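Side-chain contacts in AlgX/AlgJ SGNH hydrolase-like domain-containing protein (Eubacterium siraeum, PDB 4NZK), which is of unknown function but belongs to the DHHW family of the SGNH hydrolase clan and is probably an exported, perhaps lipid-anchored, hydrolase-like protein: residues N292-V295 against P296-D300; Y209-R212 against I213-D216; D314-A317 against P318-I321. All blocks are in the same frame, centred on the assembly; numbering follows the deposited sequence.

Contact 1 of 3, residues N292-V295 against P296-D300; sequences NAEV and PFFID
Glu-294 and Phe-298 stand side by side on a short, irregular helical turn, part of the crossover connection between adjacent parallel strands 282-287 and 304-309, in a sheet consistent with the SGNH hydrolase fold. The tight part lies here. The carbonyl oxygen Glu-294 O sits above the centre of the Phe-298 ring, 3.7 Å from its plane, while the carboxylate stands nearly upright to that ring, the planes 82° apart. Because the Glu-294 chain runs extended beyond CG (chi2 176°), its OE1 comes to 3.6 Å from Phe-298 CZ. The other oxygen, OE2, is hydrogen-bonded to Thr-332 OG1, which gives this buried acid a polar partner.

Two backbone bonds close the turn: Phe-297 N donates to Glu-294 O at 3.0 Å, and Phe-298 N to Val-295 O at the same length but straighter, 165°. As Pro-296 has no N-H for the carbonyl of Asn-292, four residues back, the turn lacks that regular helical bond; Pro-296 CD lies 3.5 Å from Ala-293 O instead. The flat apolar phenylalanine rings pack against small Ala-174 of helix 167-180; Phe-297 also meets Tyr-171 edge-to-face, and Phe-298 touches Leu-283 and Ile-285. Val-295 packs on Ile-273 and Ile-285.

All the touching residues are buried, so the contrast is between the tight middle and the looser ends. Ile-299 reaches back only through CG1, 4.0 Å from Val-295 O, and Asn-292 turns its amide away to Asp-267 and Lys-287. Between these ends, the Phe-297 ring meets the preceding turn obliquely, its CE2 lying 3.2 Å from Ala-293 O.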
loop_
_atom_site.group_PDB
_atom_site.type_symbol
_atom_site.label_atom_id
_atom_site.label_comp_id
_atom_site.label_asym_id
_atom_site.label_seq_id
_atom_site.Cartn_x
_atom_site.Cartn_y
_atom_site.Cartn_z
ATOM N N ASN A 292 -2.543 2.585 -1.317
ATOM C CA ASN A 292 -3.830 3.266 -1.407
ATOM C C ASN A 292 -4.585 3.177 -0.095
ATOM O O ASN A 292 -5.188 4.166 0.357
ATOM C CB ASN A 292 -4.667 2.650 -2.517
ATOM C CG ASN A 292 -4.043 2.808 -3.919
ATOM O OD1 ASN A 292 -2.889 3.183 -4.085
ATOM N ND2 ASN A 292 -4.819 2.453 -4.939
ATOM N N ALA A 293 -4.570 1.985 0.506
ATOM C CA ALA A 293 -5.345 1.748 1.732
ATOM C C ALA A 293 -4.737 2.347 2.980
ATOM O O ALA A 293 -5.389 2.399 4.021
ATOM C CB ALA A 293 -5.599 0.258 1.937
ATOM N N GLU A 294 -3.483 2.777 2.892
ATOM C CA GLU A 294 -2.838 3.449 4.032
ATOM C C GLU A 294 -3.325 4.880 4.177
ATOM O O GLU A 294 -3.356 5.407 5.263
ATOM C CB GLU A 294 -1.311 3.488 3.880
ATOM C CG GLU A 294 -0.657 2.113 3.816
ATOM C CD GLU A 294 0.857 2.147 3.570
ATOM O OE1 GLU A 294 1.511 3.115 3.993
ATOM O OE2 GLU A 294 1.401 1.164 2.964
ATOM N N VAL A 295 -3.709 5.501 3.066
ATOM C CA VAL A 295 -3.971 6.952 3.043
ATOM C C VAL A 295 -4.999 7.430 4.051
ATOM O O VAL A 295 -4.736 8.429 4.749
ATOM C CB VAL A 295 -4.277 7.447 1.607
ATOM C CG1 VAL A 295 -4.661 8.914 1.599
ATOM C CG2 VAL A 295 -3.055 7.230 0.714
ATOM N N PRO A 296 -6.140 6.716 4.193
ATOM C CA PRO A 296 -7.121 7.175 5.180
ATOM C C PRO A 296 -6.554 7.313 6.603
ATOM O O PRO A 296 -7.042 8.114 7.399
ATOM C CB PRO A 296 -8.198 6.073 5.122
ATOM C CG PRO A 296 -8.153 5.622 3.680
ATOM C CD PRO A 296 -6.663 5.583 3.404
ATOM N N PHE A 297 -5.537 6.522 6.911
ATOM C CA PHE A 297 -4.946 6.478 8.263
ATOM C C PHE A 297 -3.887 7.522 8.489
ATOM O O PHE A 297 -3.309 7.558 9.567
ATOM C CB PHE A 297 -4.396 5.077 8.530
ATOM C CG PHE A 297 -5.407 3.997 8.271
ATOM C CD1 PHE A 297 -6.608 3.981 8.978
ATOM C CD2 PHE A 297 -5.193 3.026 7.309
ATOM C CE1 PHE A 297 -7.575 3.008 8.746
ATOM C CE2 PHE A 297 -6.152 2.069 7.064
ATOM C CZ PHE A 297 -7.341 2.049 7.777
ATOM N N PHE A 298 -3.627 8.371 7.490
ATOM C CA PHE A 298 -2.683 9.477 7.659
ATOM C C PHE A 298 -3.346 10.833 7.866
ATOM O O PHE A 298 -2.692 11.790 8.304
ATOM C CB PHE A 298 -1.744 9.588 6.457
ATOM C CG PHE A 298 -0.911 8.368 6.212
ATOM C CD1 PHE A 298 -0.421 7.617 7.248
ATOM C CD2 PHE A 298 -0.602 7.988 4.917
ATOM C CE1 PHE A 298 0.392 6.518 7.001
ATOM C CE2 PHE A 298 0.187 6.886 4.669
ATOM C CZ PHE A 298 0.676 6.159 5.704
ATOM N N ILE A 299 -4.641 10.898 7.593
ATOM C CA ILE A 299 -5.383 12.165 7.612
ATOM C C ILE A 299 -5.359 12.838 8.983
ATOM O O ILE A 299 -5.224 14.053 9.079
ATOM C CB ILE A 299 -6.816 11.944 7.083
ATOM C CG1 ILE A 299 -6.721 11.783 5.538
ATOM C CG2 ILE A 299 -7.724 13.104 7.465
ATOM C CD1 ILE A 299 -7.971 11.346 4.837
ATOM N N ASP A 300 -5.437 12.037 10.038
ATOM C CA ASP A 300 -5.442 12.579 11.378
ATOM C C ASP A 300 -4.050 13.126 11.768
ATOM O O ASP A 300 -3.946 13.861 12.741
ATOM C CB ASP A 300 -5.836 11.525 12.435
ATOM C CG ASP A 300 -7.302 10.991 12.316
ATOM O OD1 ASP A 300 -8.237 11.726 11.906
ATOM O OD2 ASP A 300 -7.494 9.792 12.667
#

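Contact 2 of 3, residues Y209-R212 against I213-D216; sequences YNER and IKND
Asn-210 and Ile-213 meet at the N-terminus of the single-turn helix 211-214, where Asn-210 is the N-cap. Its side chain, with CG anti to the backbone N (chi1 -168°), brings OD1 to 3.0 Å from Arg-212 N, in the carbonyl plane; asparagine suits this place because its amide oxygen can take up an N-H of the first turn.

Ile-213 comes first in the second half. Its N donates to Asn-210 O at 3.0 Å, and its buried side chain packs on Met-203, Tyr-204 and Thr-71, an apolar anchor for a turn that otherwise lies at the surface. Lys-214 follows, its chain alongside that of Glu-211 and pointing the same way. The touch is made by methylene, Lys-214 CD lying 3.4 Å from Glu-211 OE1, whereas NZ remains 5.7 Å from that oxygen; the glutamate's OE2 bonds Tyr-204 OH. Opposite charges so placed probably attract weakly. Asn-215 N then bonds Glu-211 O at 3.0 Å, and its amide folds back over that oxygen, CG 3.2 Å away, with ND2 too poorly angled to bond. Asp-216 directs its carboxylate to His-70 and Thr-71. Arg-212 NH2 forms a salt bridge with Asp-66, and NH1 bonds Asp-55 O. Across the turn, Asp-216 CB lies 3.8 Å from Arg-212 O.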
loop_
_atom_site.group_PDB
_atom_site.type_symbol
_atom_site.label_atom_id
_atom_site.label_comp_id
_atom_site.label_asym_id
_atom_site.label_seq_id
_atom_site.Cartn_x
_atom_site.Cartn_y
_atom_site.Cartn_z
ATOM N N TYR A 209 -9.685 -17.349 -13.320
ATOM C CA TYR A 209 -11.106 -17.422 -13.067
ATOM C C TYR A 209 -11.538 -18.738 -12.395
ATOM O O TYR A 209 -12.486 -19.441 -12.832
ATOM C CB TYR A 209 -11.863 -17.057 -14.366
ATOM C CG TYR A 209 -11.569 -15.620 -14.821
ATOM C CD1 TYR A 209 -12.027 -14.565 -14.071
ATOM C CD2 TYR A 209 -10.780 -15.326 -15.930
ATOM C CE1 TYR A 209 -11.773 -13.261 -14.387
ATOM C CE2 TYR A 209 -10.501 -14.006 -16.282
ATOM C CZ TYR A 209 -11.012 -12.964 -15.498
ATOM O OH TYR A 209 -10.787 -11.631 -15.758
ATOM N N ASN A 210 -10.823 -19.100 -11.328
ATOM C CA ASN A 210 -11.194 -20.266 -10.535
ATOM C C ASN A 210 -12.485 -19.941 -9.762
ATOM O O ASN A 210 -12.529 -19.009 -8.950
ATOM C CB ASN A 210 -10.054 -20.645 -9.570
ATOM C CG ASN A 210 -10.264 -22.008 -8.934
ATOM O OD1 ASN A 210 -11.311 -22.266 -8.356
ATOM N ND2 ASN A 210 -9.297 -22.893 -9.072
ATOM N N GLU A 211 -13.533 -20.724 -10.020
ATOM C CA GLU A 211 -14.859 -20.465 -9.446
ATOM C C GLU A 211 -14.874 -20.563 -7.939
ATOM O O GLU A 211 -15.718 -19.933 -7.302
ATOM C CB GLU A 211 -15.934 -21.382 -10.083
ATOM C CG GLU A 211 -16.127 -21.077 -11.553
ATOM C CD GLU A 211 -16.464 -19.600 -11.829
ATOM O OE1 GLU A 211 -17.376 -19.093 -11.139
ATOM O OE2 GLU A 211 -15.835 -18.947 -12.730
ATOM N N ARG A 212 -13.933 -21.302 -7.363
ATOM C CA ARG A 212 -13.861 -21.417 -5.903
ATOM C C ARG A 212 -13.644 -20.059 -5.259
ATOM O O ARG A 212 -14.113 -19.813 -4.153
ATOM C CB ARG A 212 -12.782 -22.384 -5.460
ATOM C CG ARG A 212 -12.993 -23.823 -5.869
ATOM C CD ARG A 212 -11.728 -24.625 -5.858
ATOM N NE ARG A 212 -11.147 -24.694 -4.529
ATOM C CZ ARG A 212 -9.966 -25.236 -4.248
ATOM N NH1 ARG A 212 -9.186 -25.734 -5.209
ATOM N NH2 ARG A 212 -9.549 -25.254 -2.992
ATOM N N ILE A 213 -12.898 -19.181 -5.951
ATOM C CA ILE A 213 -12.645 -17.837 -5.450
ATOM C C ILE A 213 -13.913 -17.011 -5.494
ATOM O O ILE A 213 -14.288 -16.369 -4.508
ATOM C CB ILE A 213 -11.507 -17.133 -6.264
ATOM C CG1 ILE A 213 -10.176 -17.855 -6.074
ATOM C CG2 ILE A 213 -11.372 -15.680 -5.894
ATOM C CD1 ILE A 213 -9.597 -17.796 -4.685
ATOM N N LYS A 214 -14.609 -17.057 -6.638
ATOM C CA LYS A 214 -15.836 -16.258 -6.811
ATOM C C LYS A 214 -16.918 -16.678 -5.829
ATOM O O LYS A 214 -17.717 -15.851 -5.386
ATOM C CB LYS A 214 -16.339 -16.369 -8.276
ATOM C CG LYS A 214 -17.591 -15.574 -8.626
ATOM C CD LYS A 214 -18.108 -15.985 -9.992
ATOM C CE LYS A 214 -19.472 -15.367 -10.277
ATOM N NZ LYS A 214 -19.429 -13.885 -10.147
ATOM N N ASN A 215 -16.907 -17.948 -5.468
ATOM C CA ASN A 215 -17.928 -18.504 -4.602
ATOM C C ASN A 215 -17.686 -18.300 -3.119
ATOM O O ASN A 215 -18.535 -18.684 -2.313
ATOM C CB ASN A 215 -18.114 -19.985 -4.909
ATOM C CG ASN A 215 -18.723 -20.220 -6.301
ATOM O OD1 ASN A 215 -19.391 -19.349 -6.866
ATOM N ND2 ASN A 215 -18.510 -21.406 -6.838
ATOM N N ASP A 216 -16.580 -17.639 -2.759
ATOM C CA ASP A 216 -16.265 -17.393 -1.336
ATOM C C ASP A 216 -15.772 -15.933 -1.146
ATOM O O ASP A 216 -14.622 -15.648 -0.861
ATOM C CB ASP A 216 -15.280 -18.459 -0.848
ATOM C CG ASP A 216 -15.311 -18.669 0.667
ATOM O OD1 ASP A 216 -15.963 -17.884 1.405
ATOM O OD2 ASP A 216 -14.666 -19.642 1.128
#

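Contact 3 of 3, residues D314-A317 against P318-I321; sequences DLYA and PDFI
The N-terminus of helix 317-323, which follows strand 304-309 in the mixed sheet, is built here, with Tyr-316 at the N-cap position and Pro-318 in the first turn. The two pack through a CH-pi contact: Pro-318 CD lies over the centre of the Tyr-316 ring, 3.5 Å from its centroid and 9° off the ring normal. The side chains cross at about a right angle, and Pro-318 CG also comes 3.5 Å from Tyr-316 CZ. With the tyrosine's CG anti to its N (chi1 177°), the ring is swung forward over the proline. Proline suits a first turn because its missing N-H is not needed by any preceding carbonyl, and its ring presents polarised C-H groups to the aromatic face.

Asp-319 approaches the same ring from its edge. Its CG lies in the ring plane, 3.5 Å from Tyr-316 CD2, and the carboxylate stands almost perpendicular to the ring, 89° between planes. An acid in the first turn is probably favoured, as its negative charge may interact with the helix dipole.

Beneath, the backbone opens the regular pattern. Phe-320 N donates to Tyr-316 O at 3.1 Å, with a weak additional bond from Asp-319 N. Ile-321 N gives Ala-317 O a 2.9 Å bond. On the inner side, Leu-315 CD1 touches Phe-320 CD1 at 3.7 Å. The phenylalanine ring goes on to meet Phe-238 edge-to-face, while the small Ala-317 touches both Phe-92 of helix 83-96 and Phe-286 of the sheet. Ala-317, Phe-320 and Ile-321 all touch strand 282-287, and Tyr-316 and Pro-318 pack on Lys-95 of helix 83-96: the N-terminal turn of a helix packed on the sheet of an alpha/beta fold.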
loop_
_atom_site.group_PDB
_atom_site.type_symbol
_atom_site.label_atom_id
_atom_site.label_comp_id
_atom_site.label_asym_id
_atom_site.label_seq_id
_atom_site.Cartn_x
_atom_site.Cartn_y
_atom_site.Cartn_z
ATOM N N ASP A 314 4.528 12.021 -13.836
ATOM C CA ASP A 314 5.143 12.682 -14.979
ATOM C C ASP A 314 5.865 13.974 -14.654
ATOM O O ASP A 314 5.791 14.944 -15.391
ATOM C CB ASP A 314 4.059 12.903 -16.029
ATOM C CG ASP A 314 3.623 11.604 -16.667
ATOM O OD1 ASP A 314 4.494 10.909 -17.248
ATOM O OD2 ASP A 314 2.423 11.268 -16.568
ATOM N N LEU A 315 6.525 13.978 -13.512
ATOM C CA LEU A 315 7.306 15.085 -13.045
ATOM C C LEU A 315 8.650 14.580 -12.529
ATOM O O LEU A 315 8.923 13.392 -12.540
ATOM C CB LEU A 315 6.558 15.785 -11.919
ATOM C CG LEU A 315 5.247 16.467 -12.213
ATOM C CD1 LEU A 315 4.713 17.042 -10.921
ATOM C CD2 LEU A 315 5.432 17.550 -13.256
ATOM N N TYR A 316 9.476 15.507 -12.052
ATOM C CA TYR A 316 10.749 15.179 -11.400
ATOM C C TYR A 316 10.531 15.281 -9.881
ATOM O O TYR A 316 10.339 16.343 -9.330
ATOM C CB TYR A 316 11.847 16.105 -11.881
ATOM C CG TYR A 316 13.193 15.891 -11.213
ATOM C CD1 TYR A 316 13.842 14.655 -11.272
ATOM C CD2 TYR A 316 13.834 16.923 -10.542
ATOM C CE1 TYR A 316 15.092 14.448 -10.679
ATOM C CE2 TYR A 316 15.073 16.736 -9.944
ATOM C CZ TYR A 316 15.706 15.499 -10.013
ATOM O OH TYR A 316 16.922 15.322 -9.423
ATOM N N ALA A 317 10.531 14.136 -9.227
ATOM C CA ALA A 317 10.099 14.061 -7.833
ATOM C C ALA A 317 10.849 14.977 -6.853
ATOM O O ALA A 317 10.217 15.593 -5.977
ATOM C CB ALA A 317 10.057 12.607 -7.342
ATOM N N PRO A 318 12.173 15.098 -6.986
ATOM C CA PRO A 318 12.840 15.965 -5.999
ATOM C C PRO A 318 12.355 17.425 -6.077
ATOM O O PRO A 318 12.206 18.103 -5.046
ATOM C CB PRO A 318 14.322 15.806 -6.339
ATOM C CG PRO A 318 14.381 14.411 -6.905
ATOM C CD PRO A 318 13.128 14.282 -7.745
ATOM N N ASP A 319 12.075 17.897 -7.284
ATOM C CA ASP A 319 11.554 19.251 -7.444
ATOM C C ASP A 319 10.103 19.344 -6.936
ATOM O O ASP A 319 9.708 20.356 -6.386
ATOM C CB ASP A 319 11.631 19.688 -8.888
ATOM C CG ASP A 319 13.032 20.133 -9.300
ATOM O OD1 ASP A 319 13.960 20.220 -8.459
ATOM O OD2 ASP A 319 13.159 20.443 -10.510
ATOM N N PHE A 320 9.311 18.300 -7.146
ATOM C CA PHE A 320 7.953 18.255 -6.593
ATOM C C PHE A 320 7.978 18.385 -5.054
ATOM O O PHE A 320 7.147 19.089 -4.472
ATOM C CB PHE A 320 7.293 16.948 -7.064
ATOM C CG PHE A 320 5.895 16.768 -6.615
ATOM C CD1 PHE A 320 4.872 17.463 -7.240
ATOM C CD2 PHE A 320 5.585 15.886 -5.624
ATOM C CE1 PHE A 320 3.565 17.274 -6.868
ATOM C CE2 PHE A 320 4.272 15.700 -5.240
ATOM C CZ PHE A 320 3.260 16.386 -5.879
ATOM N N ILE A 321 8.908 17.697 -4.399
ATOM C CA ILE A 321 9.080 17.795 -2.942
ATOM C C ILE A 321 9.397 19.237 -2.529
ATOM O O ILE A 321 8.809 19.783 -1.578
ATOM C CB ILE A 321 10.185 16.808 -2.452
ATOM C CG1 ILE A 321 9.577 15.470 -2.046
ATOM C CG2 ILE A 321 10.965 17.285 -1.222
ATOM C CD1 ILE A 321 8.596 14.861 -2.976
#

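Along the chain contact 2 comes first, then contact 1, then contact 3, each a local turn within one continuous stretch. Contact 1, whose centre is about 10 Å from that of the chain, belongs to the link between strands 282-287 and 304-309, and contact 3 starts the helix after 304-309; their centres are about 22 Å apart. Contact 2 lies farther out, about 30 Å from contact 1 and about 42 Å from contact 3 between centres. Contacts 2 and 3 lie on opposite sides of the chain's centre. Contacts 1 and 3 thus both attach connecting elements to strand 282-287 of the mixed sheet, whereas contact 2 attaches a surface helix to the small N-terminal antiparallel sheet.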